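Local coordinates for protein muconate lactonizing enzyme (Corynebacterium glutamicum, PDB 3I4K) that belongs to the enolase superfamily and binds a magnesium ion in its enolase C-terminal-like barrel domain, at residues Leu224-Thr229 with Val271-Thr276. Numbering follows the deposited sequence.
Sequences LFEQPT and VIALKT. With MG (magnesium ion), chain J.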
loop_
_atom_site.group_PDB
_atom_site.type_symbol
_atom_site.label_atom_id
_atom_site.label_comp_id
_atom_site.label_asym_id
_atom_site.label_seq_id
_atom_site.Cartn_x
_atom_site.Cartn_y
_atom_site.Cartn_z
ATOM N N LEU A 224 -15.354 -11.781 -19.907
ATOM C CA LEU A 224 -14.803 -11.929 -18.578
ATOM C C LEU A 224 -15.625 -12.851 -17.707
ATOM O O LEU A 224 -16.836 -12.673 -17.565
ATOM C CB LEU A 224 -14.698 -10.545 -17.913
ATOM C CG LEU A 224 -14.043 -10.472 -16.528
ATOM C CD1 LEU A 224 -12.538 -10.557 -16.678
ATOM C CD2 LEU A 224 -14.398 -9.161 -15.850
ATOM N N PHE A 225 -14.962 -13.839 -17.122
ATOM C CA PHE A 225 -15.645 -14.767 -16.234
ATOM C C PHE A 225 -15.268 -14.480 -14.783
ATOM O O PHE A 225 -14.177 -14.845 -14.330
ATOM C CB PHE A 225 -15.283 -16.217 -16.569
ATOM C CG PHE A 225 -15.536 -16.606 -18.001
ATOM C CD1 PHE A 225 -16.675 -16.172 -18.670
ATOM C CD2 PHE A 225 -14.651 -17.451 -18.665
ATOM C CE1 PHE A 225 -16.930 -16.583 -19.990
ATOM C CE2 PHE A 225 -14.891 -17.862 -19.965
ATOM C CZ PHE A 225 -16.037 -17.427 -20.634
ATOM N N GLU A 226 -16.162 -13.810 -14.061
ATOM C CA GLU A 226 -15.924 -13.505 -12.652
ATOM C C GLU A 226 -16.309 -14.700 -11.779
ATOM O O GLU A 226 -17.378 -15.290 -11.960
ATOM C CB GLU A 226 -16.724 -12.274 -12.221
ATOM C CG GLU A 226 -16.648 -11.975 -10.713
ATOM C CD GLU A 226 -17.307 -10.656 -10.330
ATOM O OE1 GLU A 226 -17.851 -9.974 -11.225
ATOM O OE2 GLU A 226 -17.280 -10.299 -9.131
ATOM N N GLN A 227 -15.419 -15.044 -10.845
ATOM C CA GLN A 227 -15.581 -16.150 -9.902
ATOM C C GLN A 227 -16.658 -17.177 -10.268
ATOM O O GLN A 227 -17.660 -17.322 -9.561
ATOM C CB GLN A 227 -15.876 -15.594 -8.506
ATOM C CG GLN A 227 -15.547 -16.559 -7.374
ATOM C CD GLN A 227 -14.040 -16.670 -7.108
ATOM O OE1 GLN A 227 -13.337 -15.653 -7.006
ATOM N NE2 GLN A 227 -13.545 -17.900 -6.973
ATOM N N PRO A 228 -16.462 -17.917 -11.367
ATOM C CA PRO A 228 -17.460 -18.912 -11.764
ATOM C C PRO A 228 -17.491 -20.120 -10.840
ATOM O O PRO A 228 -18.517 -20.804 -10.729
ATOM C CB PRO A 228 -17.011 -19.307 -13.160
ATOM C CG PRO A 228 -15.505 -19.219 -13.041
ATOM C CD PRO A 228 -15.328 -17.903 -12.307
ATOM N N THR A 229 -16.369 -20.356 -10.165
ATOM C CA THR A 229 -16.200 -21.513 -9.302
ATOM C C THR A 229 -15.745 -21.199 -7.864
ATOM O O THR A 229 -15.404 -20.062 -7.541
ATOM C CB THR A 229 -15.201 -22.449 -9.975
ATOM O OG1 THR A 229 -14.049 -21.692 -10.352
ATOM C CG2 THR A 229 -15.812 -23.057 -11.233
ATOM N N VAL A 271 -7.759 -10.290 -13.535
ATOM C CA VAL A 271 -8.315 -9.166 -12.795
ATOM C C VAL A 271 -8.748 -9.519 -11.381
ATOM O O VAL A 271 -9.176 -10.640 -11.113
ATOM C CB VAL A 271 -9.534 -8.589 -13.553
ATOM C CG1 VAL A 271 -9.932 -7.218 -12.975
ATOM C CG2 VAL A 271 -9.219 -8.502 -15.039
ATOM N N ILE A 272 -8.645 -8.551 -10.479
ATOM C CA ILE A 272 -9.061 -8.749 -9.096
ATOM C C ILE A 272 -10.174 -7.760 -8.754
ATOM O O ILE A 272 -10.030 -6.552 -8.966
ATOM C CB ILE A 272 -7.905 -8.525 -8.105
ATOM C CG1 ILE A 272 -6.901 -9.682 -8.209
ATOM C CG2 ILE A 272 -8.450 -8.426 -6.673
ATOM C CD1 ILE A 272 -5.787 -9.599 -7.205
ATOM N N ALA A 273 -11.285 -8.279 -8.236
ATOM C CA ALA A 273 -12.419 -7.435 -7.854
ATOM C C ALA A 273 -12.086 -6.842 -6.493
ATOM O O ALA A 273 -12.249 -7.494 -5.468
ATOM C CB ALA A 273 -13.700 -8.275 -7.775
ATOM N N LEU A 274 -11.595 -5.607 -6.494
ATOM C CA LEU A 274 -11.215 -4.929 -5.263
ATOM C C LEU A 274 -12.385 -4.149 -4.676
ATOM O O LEU A 274 -12.964 -3.288 -5.330
ATOM C CB LEU A 274 -10.002 -4.034 -5.554
ATOM C CG LEU A 274 -9.497 -2.806 -4.792
ATOM C CD1 LEU A 274 -9.993 -2.737 -3.362
ATOM C CD2 LEU A 274 -7.974 -2.843 -4.861
ATOM N N LYS A 275 -12.738 -4.482 -3.440
ATOM C CA LYS A 275 -13.844 -3.841 -2.741
ATOM C C LYS A 275 -13.345 -3.418 -1.364
ATOM O O LYS A 275 -12.860 -4.250 -0.587
ATOM C CB LYS A 275 -15.004 -4.827 -2.569
ATOM C CG LYS A 275 -15.422 -5.546 -3.837
ATOM C CD LYS A 275 -16.583 -6.509 -3.562
ATOM C CE LYS A 275 -16.997 -7.255 -4.829
ATOM N NZ LYS A 275 -17.981 -8.331 -4.565
ATOM N N THR A 276 -13.468 -2.131 -1.060
ATOM C CA THR A 276 -13.012 -1.611 0.221
ATOM C C THR A 276 -13.697 -2.297 1.396
ATOM O O THR A 276 -13.120 -2.429 2.474
ATOM C CB THR A 276 -13.225 -0.081 0.288
ATOM O OG1 THR A 276 -14.602 0.231 0.007
ATOM C CG2 THR A 276 -12.341 0.610 -0.746
HETATM MG MG MG J . -18.697 -10.942 -7.639
HETATM O O HOH W 1 -18.236 -12.984 -7.569
#
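Glu226 and Ala273 meet inside the barrel of an enolase-superfamily enzyme, a worked example of how two strands that are not sheet neighbours touch through side chains alone. Their CA atoms lie 8.5 Å apart, and no hydrogen bond joins 224-229 to 271-276. Followed outward, Glu226 starts from a CB that does not itself aim at the other strand; CG stands anti to the backbone N (chi1 174°), and the extended chain beyond it spans the distance from the strand and delivers the carboxylate to the ion. CG and CD merely approach the magnesium ion, CD at 3.0 Å. OE2 is the atom that binds it, at 2.2 Å, while also resting 4.3 Å from Ala273 CB. OE1 stays 3.8 Å from the magnesium ion, which makes the carboxylate a one-oxygen ligand, and forms a salt bridge with Lys169 instead; the two oxygens are thus held by different partners, which fixes the rotation of the carboxylate. Asp200, Asp251 and a water also bind the metal. Lys275, likewise extended, brings NZ within 4.1 Å of the ion without binding it; NZ hydrogen-bonds to Asp251, itself a ligand of the metal. Deeper in the barrel, Leu224 CD1 packs against Val271 CG2 at 4.2 Å, an apolar contact beneath the metal site. Strand 247-250 runs parallel between strands 224-226 and 271-274 in the sheet, and its Met249 touches Leu224, Glu226 and Val271, while on the outer side of strand 224-226 Phe225 packs against helices 207-219 and 234-244.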